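Local coordinates for protein glycosyl hydrolase (Rhizobium leguminosarum bv. trifolii, PDB 5NDX) that probably hydrolyses O-glycosidic bonds as a family 39 glycosidase, and is the bacterial orthologue of human alpha-L-iduronidase, at residues E31-P36 with L82-E87; Q490-L495 with P585-A590; M453-A458 with F483-R488; P190-L195 with L243-Y248; G46-E51 with P364-M369. The protein carries 2 engineered substitutions. One frame throughout, in Å; residues are numbered along the deposited sequence.

Contact 1: E31-P36 with L82-E87; sequences ELLLEP and LDVMIE
Leu33 meets Val84 and Met85 without any flat side chain taking part. The one planar group involved is the backbone carbonyl of Leu33, and methyl CG2 of Val84 lies 3.7 Å from Leu33 O. All else is methyl against methyl. The two branches of Leu33 divide the work. CD2 of Leu33 lies 4.0 Å from CG2 of Val84. CD1 of Leu33 is 3.5 Å from CE of Met85, tighter than usual for two carbons. The first bond of the Met85 side chain does not aim at Leu33; its extended chain (chi2 -167°, chi3 -162°) carries CE there. The two side chains cross at about a right angle. The setting is the TIM barrel. Leu33 sits in a 3-10 turn after strand 24-27, and its partners lie on helix 76-87, which follows the neighbouring strand 55-58. Leu33 and Met85 both rest on Val58 of that strand, and Leu42 of helix 36-45 touches Leu33 and Val84. No hydrogen bond joins the two segments. The contact therefore rests on shape and the burial of hydrocarbon, and the charged Asp83 and Glu87 find their partners elsewhere, in Arg130 and Arg39.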
# COMPACT_ATOMS: atom_id res chain seq x y z
N GLU A 31 1.70 -17.84 5.91
CA GLU A 31 2.73 -18.18 6.89
C GLU A 31 3.75 -17.08 7.09
O GLU A 31 4.33 -16.98 8.18
CB GLU A 31 3.49 -19.47 6.48
CG GLU A 31 2.72 -20.76 6.70
CD GLU A 31 1.70 -21.08 5.61
OE1 GLU A 31 1.59 -20.33 4.61
OE2 GLU A 31 0.98 -22.11 5.76
N LEU A 32 3.99 -16.23 6.08
CA LEU A 32 4.91 -15.08 6.28
C LEU A 32 4.47 -14.20 7.39
O LEU A 32 5.32 -13.58 8.02
CB LEU A 32 5.09 -14.25 5.00
CG LEU A 32 5.74 -14.97 3.84
CD1 LEU A 32 5.86 -13.99 2.69
CD2 LEU A 32 7.09 -15.55 4.23
N LEU A 33 3.17 -14.17 7.70
CA LEU A 33 2.71 -13.33 8.83
C LEU A 33 3.28 -13.78 10.18
O LEU A 33 3.31 -13.00 11.12
CB LEU A 33 1.18 -13.31 8.92
CG LEU A 33 0.44 -12.50 7.89
CD1 LEU A 33 -1.03 -12.85 7.77
CD2 LEU A 33 0.55 -11.01 8.23
N LEU A 34 3.75 -15.00 10.28
CA LEU A 34 4.37 -15.50 11.51
C LEU A 34 5.87 -15.23 11.56
O LEU A 34 6.45 -15.45 12.59
CB LEU A 34 4.17 -17.01 11.65
CG LEU A 34 2.71 -17.46 11.43
CD1 LEU A 34 2.63 -18.99 11.38
CD2 LEU A 34 1.79 -16.88 12.48
N GLU A 35 6.49 -14.75 10.49
CA GLU A 35 7.95 -14.54 10.46
C GLU A 35 8.33 -13.16 11.02
O GLU A 35 7.62 -12.20 10.81
CB GLU A 35 8.46 -14.61 9.02
CG GLU A 35 8.37 -15.98 8.35
CD GLU A 35 9.08 -17.09 9.14
OE1 GLU A 35 10.12 -16.89 9.79
OE2 GLU A 35 8.55 -18.20 9.15
N PRO A 36 9.50 -13.05 11.67
CA PRO A 36 9.89 -11.72 12.19
C PRO A 36 10.14 -10.63 11.14
O PRO A 36 9.93 -9.44 11.42
CB PRO A 36 11.16 -12.02 12.98
CG PRO A 36 11.66 -13.31 12.39
CD PRO A 36 10.42 -14.10 12.11
N LEU A 82 -3.74 -12.90 12.30
CA LEU A 82 -4.68 -11.78 12.39
C LEU A 82 -4.29 -10.81 13.48
O LEU A 82 -4.44 -9.60 13.27
CB LEU A 82 -6.11 -12.25 12.56
CG LEU A 82 -6.60 -13.13 11.39
CD1 LEU A 82 -7.99 -13.65 11.65
CD2 LEU A 82 -6.56 -12.35 10.08
N ASP A 83 -3.79 -11.30 14.62
CA ASP A 83 -3.42 -10.39 15.69
C ASP A 83 -2.32 -9.42 15.24
O ASP A 83 -2.36 -8.26 15.61
CB ASP A 83 -2.90 -11.13 16.92
CG ASP A 83 -3.98 -11.77 17.76
OD1 ASP A 83 -5.20 -11.58 17.56
OD2 ASP A 83 -3.57 -12.54 18.61
N VAL A 84 -1.33 -9.88 14.49
CA VAL A 84 -0.29 -8.94 14.01
C VAL A 84 -0.83 -7.87 13.09
O VAL A 84 -0.31 -6.77 13.12
CB VAL A 84 0.96 -9.49 13.21
CG1 VAL A 84 2.06 -9.76 14.14
CG2 VAL A 84 0.70 -10.58 12.22
N MET A 85 -1.79 -8.21 12.24
CA MET A 85 -2.43 -7.19 11.42
C MET A 85 -3.13 -6.14 12.28
O MET A 85 -2.82 -4.96 12.17
CB MET A 85 -3.44 -7.78 10.47
CG MET A 85 -2.88 -8.77 9.47
SD MET A 85 -4.20 -8.99 8.26
CE MET A 85 -3.58 -10.49 7.60
N ILE A 86 -4.02 -6.59 13.16
CA ILE A 86 -4.82 -5.70 14.04
C ILE A 86 -3.94 -4.79 14.90
O ILE A 86 -4.16 -3.60 14.99
CB ILE A 86 -5.82 -6.50 14.91
CG1 ILE A 86 -7.10 -6.89 14.14
CG2 ILE A 86 -6.38 -5.64 16.07
CD1 ILE A 86 -7.00 -7.23 12.68
N GLU A 87 -2.91 -5.35 15.47
CA GLU A 87 -1.94 -4.63 16.26
C GLU A 87 -1.21 -3.51 15.47
O GLU A 87 -0.83 -2.51 16.04
CB GLU A 87 -0.95 -5.67 16.78
CG GLU A 87 0.11 -5.14 17.71
CD GLU A 87 1.30 -6.09 17.88
OE1 GLU A 87 1.29 -7.24 17.37
OE2 GLU A 87 2.27 -5.64 18.53

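Contact 2: Q490-L495 with P585-A590; sequences QEPALL and PLISTA
Glu491 lays its carboxylate under a methyl of Leu586. CD2 of Leu586 stands 3.4 Å from Glu491 CD and about equally far from both oxygens. The glutamate chain is bent at chi2 (-53°), which folds the carboxylate back beneath the methyl. Its oxygens then turn to different waters. One water donates to Glu491 OE1 and accepts from Ser588 N, at 3.1 Å from that nitrogen. A second donates to Glu491 OE2 at 2.6 Å and bonds only weakly to Ala590 O. The charge has a direct mate as well, since Lys362 forms a salt bridge with OE1. This is the seam between two domains. The segment 490-495 leads into strand 493-503 at the rim of the mixed beta sheet, while 585-590 is a loop of the C-terminal beta domain, consistent with the fibronectin type III-like domain of human iduronidase. A leucine in place of Glu491 would probably cost Lys362 this salt bridge and take away the carboxylate oxygens to which the two waters donate. Beside the carboxylate, Pro492 packs on Ile587, with CB and CG of the proline each 3.9 Å from Ile587 CD1. Pro492 also touches Thr367, Glu370 and Leu371 of helix 364-372. Pro492 O lies 4.3 Å from Pro585 O, and two further waters sit between these carbonyl oxygens. One of these waters also accepts from Ile587 N at 3.1 Å.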
# COMPACT_ATOMS: atom_id res chain seq x y z
N GLN A 490 16.28 6.33 2.23
CA GLN A 490 15.05 5.59 1.98
C GLN A 490 13.80 6.37 2.32
O GLN A 490 12.72 5.99 1.88
CB GLN A 490 14.98 4.28 2.78
CG GLN A 490 14.56 4.43 4.26
CD GLN A 490 14.58 3.14 5.06
OE1 GLN A 490 14.19 3.12 6.27
NE2 GLN A 490 15.00 2.08 4.46
N GLU A 491 13.95 7.45 3.10
CA GLU A 491 12.80 8.21 3.58
C GLU A 491 12.34 9.25 2.56
O GLU A 491 13.17 9.93 1.95
CB GLU A 491 13.12 8.94 4.90
CG GLU A 491 13.55 8.04 6.08
CD GLU A 491 12.60 6.89 6.40
OE1 GLU A 491 11.38 6.96 6.05
OE2 GLU A 491 13.08 5.90 7.07
N PRO A 492 11.02 9.40 2.39
CA PRO A 492 10.50 10.44 1.47
C PRO A 492 11.19 11.76 1.78
O PRO A 492 11.15 12.25 2.92
CB PRO A 492 9.02 10.49 1.81
CG PRO A 492 8.71 9.10 2.21
CD PRO A 492 9.93 8.59 2.94
N ALA A 493 11.85 12.28 0.78
CA ALA A 493 12.79 13.35 0.94
C ALA A 493 12.21 14.71 0.56
O ALA A 493 11.54 14.87 -0.47
CB ALA A 493 14.00 13.08 0.02
N LEU A 494 12.55 15.72 1.36
CA LEU A 494 12.31 17.10 0.98
C LEU A 494 13.21 17.55 -0.19
O LEU A 494 14.43 17.52 -0.11
CB LEU A 494 12.54 18.02 2.19
CG LEU A 494 11.45 17.83 3.29
CD1 LEU A 494 11.83 18.48 4.61
CD2 LEU A 494 10.11 18.36 2.84
N LEU A 495 12.57 18.04 -1.23
CA LEU A 495 13.23 18.52 -2.42
C LEU A 495 13.99 19.81 -2.09
O LEU A 495 15.09 20.04 -2.58
CB LEU A 495 12.19 18.76 -3.53
CG LEU A 495 12.75 19.27 -4.86
CD1 LEU A 495 13.63 18.24 -5.57
CD2 LEU A 495 11.60 19.69 -5.77
N PRO A 585 13.67 13.68 8.36
CA PRO A 585 12.31 13.82 8.91
C PRO A 585 11.36 12.74 8.40
O PRO A 585 11.35 12.44 7.19
CB PRO A 585 11.86 15.18 8.36
CG PRO A 585 13.12 15.92 8.14
CD PRO A 585 14.07 14.89 7.63
N LEU A 586 10.62 12.13 9.30
CA LEU A 586 9.86 10.95 8.96
C LEU A 586 8.45 11.37 8.75
O LEU A 586 7.84 11.97 9.65
CB LEU A 586 9.91 9.95 10.09
CG LEU A 586 11.30 9.40 10.41
CD1 LEU A 586 11.31 8.79 11.81
CD2 LEU A 586 11.71 8.38 9.31
N ILE A 587 7.86 11.03 7.62
CA ILE A 587 6.40 11.22 7.53
C ILE A 587 5.55 10.02 7.99
O ILE A 587 4.35 10.19 8.22
CB ILE A 587 5.91 11.68 6.15
CG1 ILE A 587 6.23 10.64 5.11
CG2 ILE A 587 6.52 13.02 5.78
CD1 ILE A 587 5.69 11.06 3.75
N SER A 588 6.15 8.84 8.10
CA SER A 588 5.47 7.65 8.60
C SER A 588 5.89 7.42 10.04
O SER A 588 6.96 7.82 10.46
CB SER A 588 5.82 6.39 7.72
OG SER A 588 5.07 6.45 6.48
N THR A 589 5.05 6.72 10.78
CA THR A 589 5.22 6.54 12.21
C THR A 589 5.92 5.25 12.51
O THR A 589 5.41 4.42 13.23
CB THR A 589 3.85 6.57 12.89
OG1 THR A 589 3.07 5.47 12.42
CG2 THR A 589 3.16 7.88 12.57
N ALA A 590 7.14 5.11 11.98
CA ALA A 590 7.94 3.94 12.16
C ALA A 590 9.41 4.30 11.95
O ALA A 590 9.73 5.21 11.20
CB ALA A 590 7.50 2.83 11.21
O HOH W 1 8.68 8.10 6.55
O HOH W 2 11.52 4.44 8.49
O HOH W 3 10.04 11.11 5.38
O HOH W 4 12.04 13.87 4.87

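Contact 3: M453-A458 with F483-R488; sequences MEVWEA and FAELRR
The helices that carry Val455 and Leu486 run nearly antiparallel, with 156° between the directions of their short segments. The axes of these segments come within 9.3 Å, and the CA atoms of Val455 and Leu486 are the nearest pair. Leu486 is the central side chain. Its CD2 lies 3.6 Å from Trp456 CB and 3.8 Å from Val455 CG1, and it also rests 3.5 Å from the backbone N of Trp456. CD1 of Leu486 comes near the indole at CD1 of Trp456, at an oblique angle. Val455 CG1 is anti to the backbone N (chi1 171°), which brings it to Glu485. There it touches the extended glutamate chain along CG, CD and OE2. A water bridges the same pair by donating to Val455 O and to Glu485 OE2, each at 2.8 Å. The other oxygen, Glu485 OE1, is held by Gln459. The indole is fixed from elsewhere: NE1 is hydrogen-bonded to Pro475 O, while Trp320 stacks on the ring and Phe329 meets it edge-to-face. The interface thus has an apolar half around Leu486 and a wetter half at Glu485. Both helices belong to the connection between strands 436-445 and 493-503, neighbours in the mixed beta sheet. The arrangement is an antiparallel helix pair inserted between two neighbouring strands of the beta domain, probably as in human iduronidase.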
# COMPACT_ATOMS: atom_id res chain seq x y z
N MET A 453 18.31 2.76 -3.83
CA MET A 453 18.98 1.85 -4.73
C MET A 453 20.17 2.51 -5.44
O MET A 453 21.20 1.86 -5.60
CB MET A 453 18.01 1.25 -5.77
CG MET A 453 18.58 0.02 -6.49
SD MET A 453 17.39 -0.79 -7.57
CE MET A 453 18.42 -2.10 -8.27
N GLU A 454 20.01 3.78 -5.90
CA GLU A 454 21.11 4.52 -6.51
C GLU A 454 22.24 4.69 -5.50
O GLU A 454 23.44 4.54 -5.82
CB GLU A 454 20.71 5.91 -7.06
CG GLU A 454 19.88 5.87 -8.35
CD GLU A 454 18.37 5.54 -8.13
OE1 GLU A 454 17.92 5.24 -6.99
OE2 GLU A 454 17.62 5.54 -9.13
N VAL A 455 21.87 4.97 -4.26
CA VAL A 455 22.86 5.17 -3.23
C VAL A 455 23.66 3.87 -3.02
O VAL A 455 24.86 3.89 -2.92
CB VAL A 455 22.20 5.67 -1.94
CG1 VAL A 455 23.22 5.66 -0.81
CG2 VAL A 455 21.66 7.08 -2.14
N TRP A 456 22.94 2.76 -2.89
CA TRP A 456 23.53 1.46 -2.72
C TRP A 456 24.46 1.06 -3.87
O TRP A 456 25.56 0.55 -3.62
CB TRP A 456 22.42 0.42 -2.62
CG TRP A 456 22.86 -1.02 -2.51
CD1 TRP A 456 23.58 -1.59 -1.49
CD2 TRP A 456 22.58 -2.07 -3.44
NE1 TRP A 456 23.73 -2.93 -1.72
CE2 TRP A 456 23.12 -3.25 -2.91
CE3 TRP A 456 21.91 -2.12 -4.67
CZ2 TRP A 456 23.04 -4.49 -3.58
CZ3 TRP A 456 21.82 -3.35 -5.34
CH2 TRP A 456 22.36 -4.52 -4.77
N GLU A 457 24.03 1.31 -5.12
CA GLU A 457 24.85 0.97 -6.27
C GLU A 457 26.16 1.76 -6.24
O GLU A 457 27.15 1.29 -6.72
CB GLU A 457 24.12 1.25 -7.60
CG GLU A 457 23.06 0.23 -7.92
CD GLU A 457 22.33 0.46 -9.25
OE1 GLU A 457 22.92 0.99 -10.24
OE2 GLU A 457 21.15 0.09 -9.29
N ALA A 458 26.13 2.97 -5.69
CA ALA A 458 27.36 3.80 -5.63
C ALA A 458 28.19 3.47 -4.37
O ALA A 458 29.27 4.01 -4.23
CB ALA A 458 27.04 5.30 -5.68
N PHE A 483 24.47 1.01 5.72
CA PHE A 483 23.08 0.92 6.08
C PHE A 483 22.49 2.25 6.62
O PHE A 483 21.34 2.57 6.28
CB PHE A 483 22.83 -0.19 7.08
CG PHE A 483 22.63 -1.55 6.45
CD1 PHE A 483 21.66 -1.76 5.49
CD2 PHE A 483 23.38 -2.65 6.87
CE1 PHE A 483 21.45 -3.01 4.93
CE2 PHE A 483 23.17 -3.90 6.34
CZ PHE A 483 22.23 -4.08 5.34
N ALA A 484 23.26 3.01 7.39
CA ALA A 484 22.81 4.29 7.91
C ALA A 484 22.63 5.25 6.71
O ALA A 484 21.67 6.02 6.66
CB ALA A 484 23.78 4.90 8.95
N GLU A 485 23.52 5.18 5.74
CA GLU A 485 23.39 5.97 4.52
C GLU A 485 22.14 5.56 3.72
O GLU A 485 21.42 6.41 3.25
CB GLU A 485 24.71 5.89 3.72
CG GLU A 485 24.76 6.65 2.42
CD GLU A 485 26.05 6.35 1.56
OE1 GLU A 485 26.95 5.51 1.92
OE2 GLU A 485 26.16 6.99 0.49
N LEU A 486 21.85 4.27 3.61
CA LEU A 486 20.65 3.81 2.91
C LEU A 486 19.39 4.20 3.61
O LEU A 486 18.41 4.60 2.96
CB LEU A 486 20.66 2.28 2.69
CG LEU A 486 21.78 1.70 1.82
CD1 LEU A 486 21.56 0.22 1.65
CD2 LEU A 486 21.93 2.32 0.44
N ARG A 487 19.37 4.09 4.93
CA ARG A 487 18.19 4.46 5.70
C ARG A 487 17.92 5.99 5.70
O ARG A 487 16.76 6.41 5.92
CB ARG A 487 18.27 3.91 7.15
CG ARG A 487 18.20 2.40 7.18
CD ARG A 487 17.86 1.85 8.54
NE ARG A 487 17.34 0.49 8.44
CZ ARG A 487 18.07 -0.59 8.61
NH1 ARG A 487 19.36 -0.49 8.94
NH2 ARG A 487 17.53 -1.78 8.45
N ARG A 488 18.95 6.82 5.53
CA ARG A 488 18.71 8.27 5.29
C ARG A 488 18.03 8.46 3.92
O ARG A 488 17.04 9.20 3.80
CB ARG A 488 20.01 9.07 5.37
CG ARG A 488 19.95 10.60 5.12
CD ARG A 488 21.34 11.29 5.16
NE ARG A 488 22.38 10.54 5.97
CZ ARG A 488 23.51 9.91 5.52
NH1 ARG A 488 23.90 9.91 4.23
NH2 ARG A 488 24.30 9.25 6.41
O HOH W 5 26.50 5.94 -2.08

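Contact 4: P190-L195 with L243-Y248; sequences PIFRAL and LLVVDY
This is a helix-to-helix contact on the outside of the TIM barrel, between Phe192 and Arg193 of helix 190-200 and Val245 and Tyr248 of helix 235-252. The helices follow the neighbouring strands 179-184 and 216-219, as in successive beta-alpha units. The segments 190-195 and 243-248 run roughly the same way, 38° apart. Their axes come within 12.6 Å, and large side chains fill that distance. Phe192 projects from its helix with CG anti to the backbone N (chi1 174°). The far end of its ring, CZ, comes close to Val245 CG1 at 3.4 Å. Beneath these two, strand 216-219 supplies Ile219, which touches both. Tyr248 CD1 lies at the edge of the Phe192 ring, 4.4 Å from CE1, a loose approach. Farther out, the phenol of Tyr248 lies across the aliphatic part of Arg193, the two side chains crossing at about a right angle. A serine in place of Tyr248 would probably open a gap between the helices and leave the Arg193 chain without the ring it packs on. The guanidinium is turned 62° from the ring plane; Pro190 CA lies on one face, toward the rim, and NE is hydrogen-bonded to Leu188 O. The closest approach between the helices is at the phenol oxygen, with Tyr248 OH 3.2 Å from both CG and CD of Arg193.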
# COMPACT_ATOMS: atom_id res chain seq x y z
N PRO A 190 -14.29 -17.98 -17.88
CA PRO A 190 -15.47 -18.78 -17.63
C PRO A 190 -15.98 -18.70 -16.20
O PRO A 190 -17.18 -18.50 -16.01
CB PRO A 190 -14.98 -20.20 -17.95
CG PRO A 190 -14.08 -19.99 -19.10
CD PRO A 190 -13.31 -18.74 -18.70
N ILE A 191 -15.07 -18.83 -15.23
CA ILE A 191 -15.41 -18.64 -13.84
C ILE A 191 -16.08 -17.27 -13.59
O ILE A 191 -17.04 -17.18 -12.86
CB ILE A 191 -14.18 -18.78 -12.93
CG1 ILE A 191 -13.77 -20.25 -12.80
CG2 ILE A 191 -14.49 -18.27 -11.52
CD1 ILE A 191 -14.73 -21.09 -11.93
N PHE A 192 -15.53 -16.21 -14.17
CA PHE A 192 -16.06 -14.89 -13.95
C PHE A 192 -17.49 -14.83 -14.47
O PHE A 192 -18.38 -14.46 -13.76
CB PHE A 192 -15.20 -13.79 -14.56
CG PHE A 192 -15.82 -12.43 -14.46
CD1 PHE A 192 -16.70 -11.95 -15.45
CD2 PHE A 192 -15.52 -11.60 -13.39
CE1 PHE A 192 -17.29 -10.69 -15.34
CE2 PHE A 192 -16.12 -10.35 -13.27
CZ PHE A 192 -17.00 -9.89 -14.24
N ARG A 193 -17.67 -15.21 -15.73
CA ARG A 193 -19.00 -15.18 -16.35
C ARG A 193 -19.99 -16.03 -15.61
O ARG A 193 -21.12 -15.60 -15.38
CB ARG A 193 -18.94 -15.59 -17.82
CG ARG A 193 -18.26 -14.53 -18.65
CD ARG A 193 -18.35 -14.79 -20.16
NE ARG A 193 -17.16 -15.47 -20.61
CZ ARG A 193 -17.05 -16.75 -20.99
NH1 ARG A 193 -15.85 -17.21 -21.35
NH2 ARG A 193 -18.08 -17.57 -21.03
N ALA A 194 -19.53 -17.19 -15.17
CA ALA A 194 -20.38 -18.09 -14.40
C ALA A 194 -20.83 -17.50 -13.07
O ALA A 194 -21.99 -17.67 -12.68
CB ALA A 194 -19.67 -19.42 -14.17
N LEU A 195 -19.95 -16.79 -12.36
CA LEU A 195 -20.34 -16.30 -11.03
C LEU A 195 -21.34 -15.16 -11.18
O LEU A 195 -22.28 -15.01 -10.40
CB LEU A 195 -19.12 -15.85 -10.24
CG LEU A 195 -19.12 -15.71 -8.70
CD1 LEU A 195 -18.96 -14.28 -8.22
CD2 LEU A 195 -20.26 -16.39 -7.96
N LEU A 243 -13.11 -1.44 -17.97
CA LEU A 243 -14.30 -0.87 -18.59
C LEU A 243 -14.98 -1.88 -19.55
O LEU A 243 -16.19 -1.85 -19.67
CB LEU A 243 -13.98 0.43 -19.31
CG LEU A 243 -13.62 1.62 -18.41
CD1 LEU A 243 -13.28 2.82 -19.27
CD2 LEU A 243 -14.74 1.94 -17.46
N LEU A 244 -14.20 -2.76 -20.17
CA LEU A 244 -14.75 -3.86 -20.97
C LEU A 244 -15.57 -4.77 -20.09
O LEU A 244 -16.63 -5.22 -20.48
CB LEU A 244 -13.64 -4.68 -21.61
CG LEU A 244 -14.02 -5.61 -22.74
CD1 LEU A 244 -14.40 -4.78 -23.95
CD2 LEU A 244 -12.84 -6.50 -23.10
N VAL A 245 -15.07 -5.06 -18.90
CA VAL A 245 -15.80 -5.93 -17.95
C VAL A 245 -17.09 -5.24 -17.52
O VAL A 245 -18.18 -5.83 -17.49
CB VAL A 245 -14.93 -6.31 -16.73
CG1 VAL A 245 -15.71 -7.08 -15.67
CG2 VAL A 245 -13.72 -7.11 -17.18
N VAL A 246 -16.98 -3.97 -17.21
CA VAL A 246 -18.16 -3.20 -16.88
C VAL A 246 -19.19 -3.22 -18.06
O VAL A 246 -20.36 -3.44 -17.82
CB VAL A 246 -17.79 -1.76 -16.44
CG1 VAL A 246 -19.03 -0.88 -16.29
CG2 VAL A 246 -17.04 -1.79 -15.11
N ASP A 247 -18.74 -3.04 -19.30
CA ASP A 247 -19.64 -3.14 -20.46
C ASP A 247 -20.34 -4.50 -20.56
O ASP A 247 -21.51 -4.55 -20.89
CB ASP A 247 -18.89 -2.90 -21.78
CG ASP A 247 -18.49 -1.46 -21.98
OD1 ASP A 247 -19.10 -0.57 -21.36
OD2 ASP A 247 -17.54 -1.22 -22.77
N TYR A 248 -19.60 -5.56 -20.29
CA TYR A 248 -20.15 -6.88 -20.23
C TYR A 248 -21.26 -6.97 -19.19
O TYR A 248 -22.30 -7.58 -19.45
CB TYR A 248 -19.06 -7.90 -19.97
CG TYR A 248 -19.57 -9.30 -19.84
CD1 TYR A 248 -20.03 -9.78 -18.61
CD2 TYR A 248 -19.59 -10.17 -20.95
CE1 TYR A 248 -20.53 -11.08 -18.48
CE2 TYR A 248 -20.08 -11.48 -20.83
CZ TYR A 248 -20.57 -11.92 -19.61
OH TYR A 248 -21.03 -13.23 -19.48

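Contact 5: G46-E51 with P364-M369; sequences GGLPNE and PGLTSM
Leu48 enters between Leu366 and Met369, each of its methyls taking one partner, and so joins a loop of the TIM barrel to helix 364-372. CD1 of Leu48 lies 3.7 Å from CD1 of Leu366. CD2 of Leu48 lies 3.8 Å from CB of Met369 and 3.5 Å from that residue's carbonyl carbon C. The contact is therefore partly side chain on backbone. Leu366 reaches it with CG anti to the backbone N (chi1 -178°), which carries its branched end toward the loop. Met369 gives only its base; its chain bends at chi3 and leads away, and its side chain also touches His314. All three residues are buried near the centre of the molecule. The loop runs from helix 36-45 to strand 55-58, while the helix comes more than 300 residues later, after the last barrel strand. Further out, Gly47 is hydrogen-bonded through its backbone to Thr589 of the C-terminal domain, and Pro49 touches Ser588. On the far part of the loop, Glu51 O accepts from Arg23, which lines the pocket of the bound iduronide. The helix in turn leans on helix 282-300, where Ala285 touches Pro364 and Ser368. Its first turn is pinned at Pro364 O, which accepts from Ser368 N at 3.0 Å and from Ser368 OG at 2.8 Å, the hydroxyl lying in the carbonyl plane.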
# COMPACT_ATOMS: atom_id res chain seq x y z
N GLY A 46 1.81 -0.18 8.45
CA GLY A 46 0.77 0.47 9.26
C GLY A 46 1.06 1.90 9.68
O GLY A 46 0.26 2.50 10.36
N GLY A 47 2.23 2.40 9.39
CA GLY A 47 2.62 3.74 9.80
C GLY A 47 2.44 4.89 8.82
O GLY A 47 2.89 5.98 9.12
N LEU A 48 1.80 4.67 7.67
CA LEU A 48 1.63 5.70 6.64
C LEU A 48 0.64 6.73 7.12
O LEU A 48 -0.26 6.42 7.85
CB LEU A 48 1.20 5.15 5.29
CG LEU A 48 2.27 4.57 4.36
CD1 LEU A 48 2.73 3.25 4.85
CD2 LEU A 48 1.77 4.37 2.94
N PRO A 49 0.77 7.97 6.66
CA PRO A 49 -0.17 9.01 7.11
C PRO A 49 -1.59 8.60 6.83
O PRO A 49 -1.88 8.10 5.74
CB PRO A 49 0.18 10.19 6.24
CG PRO A 49 1.61 9.99 5.86
CD PRO A 49 1.85 8.52 5.83
N ASN A 50 -2.48 8.80 7.81
CA ASN A 50 -3.91 8.68 7.58
C ASN A 50 -4.34 7.33 7.01
O ASN A 50 -5.07 7.27 6.02
CB ASN A 50 -4.36 9.84 6.63
CG ASN A 50 -5.89 10.01 6.57
OD1 ASN A 50 -6.61 9.41 7.34
ND2 ASN A 50 -6.38 10.85 5.63
N GLU A 51 -3.85 6.26 7.61
CA GLU A 51 -4.13 4.91 7.13
C GLU A 51 -3.80 4.75 5.63
O GLU A 51 -4.56 4.18 4.86
CB GLU A 51 -5.58 4.52 7.46
CG GLU A 51 -5.92 4.55 8.98
CD GLU A 51 -7.40 4.11 9.19
OE1 GLU A 51 -8.30 4.88 8.85
OE2 GLU A 51 -7.66 2.94 9.47
N PRO A 364 10.66 2.20 -3.63
CA PRO A 364 9.67 3.14 -4.15
C PRO A 364 8.25 2.70 -4.16
O PRO A 364 7.38 3.57 -4.14
CB PRO A 364 10.17 3.48 -5.56
CG PRO A 364 11.67 3.29 -5.44
CD PRO A 364 11.85 2.14 -4.49
N GLY A 365 7.98 1.41 -4.14
CA GLY A 365 6.63 0.91 -4.03
C GLY A 365 5.92 1.39 -2.76
O GLY A 365 4.68 1.49 -2.75
N LEU A 366 6.69 1.61 -1.67
CA LEU A 366 6.16 2.05 -0.39
C LEU A 366 6.20 3.56 -0.28
O LEU A 366 5.20 4.16 0.09
CB LEU A 366 6.91 1.43 0.82
CG LEU A 366 6.41 1.79 2.22
CD1 LEU A 366 4.90 1.56 2.31
CD2 LEU A 366 7.11 0.92 3.26
N THR A 367 7.32 4.16 -0.67
CA THR A 367 7.46 5.60 -0.55
C THR A 367 6.48 6.33 -1.42
O THR A 367 5.94 7.38 -1.03
CB THR A 367 8.89 6.08 -0.79
OG1 THR A 367 9.32 5.66 -2.10
CG2 THR A 367 9.81 5.51 0.26
N SER A 368 6.17 5.78 -2.58
CA SER A 368 5.17 6.40 -3.42
C SER A 368 3.82 6.45 -2.66
O SER A 368 3.11 7.45 -2.75
CB SER A 368 4.98 5.67 -4.75
OG SER A 368 4.66 4.32 -4.48
N MET A 369 3.48 5.36 -1.97
CA MET A 369 2.25 5.30 -1.17
C MET A 369 2.26 6.21 0.04
O MET A 369 1.19 6.74 0.41
CB MET A 369 1.92 3.85 -0.81
CG MET A 369 1.62 3.03 -2.07
SD MET A 369 1.26 1.35 -1.66
CE MET A 369 -0.52 1.35 -1.66

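Contacts 1, 4 and 5 belong to the TIM barrel. Contacts 2 and 3 lie among the beta domains. Contact 5 is the most central, its centre about 6 Å from that of the chain. Its side chains meet as hydrocarbon, with no hydrogen bond across, as in buried contact 1. Contact 4, centred about 26 Å out, is partly exposed and mixes rings with an arginine chain. Contact 3 is also partly buried and takes in a water. Contact 2 is buried yet the wettest, with four waters. It touches contact 5 through Thr589 N and Gly47 O, so barrel and C-terminal domain meet there. Contacts 2 and 3 follow each other along the chain, from helix 480-489 to strand 493-503.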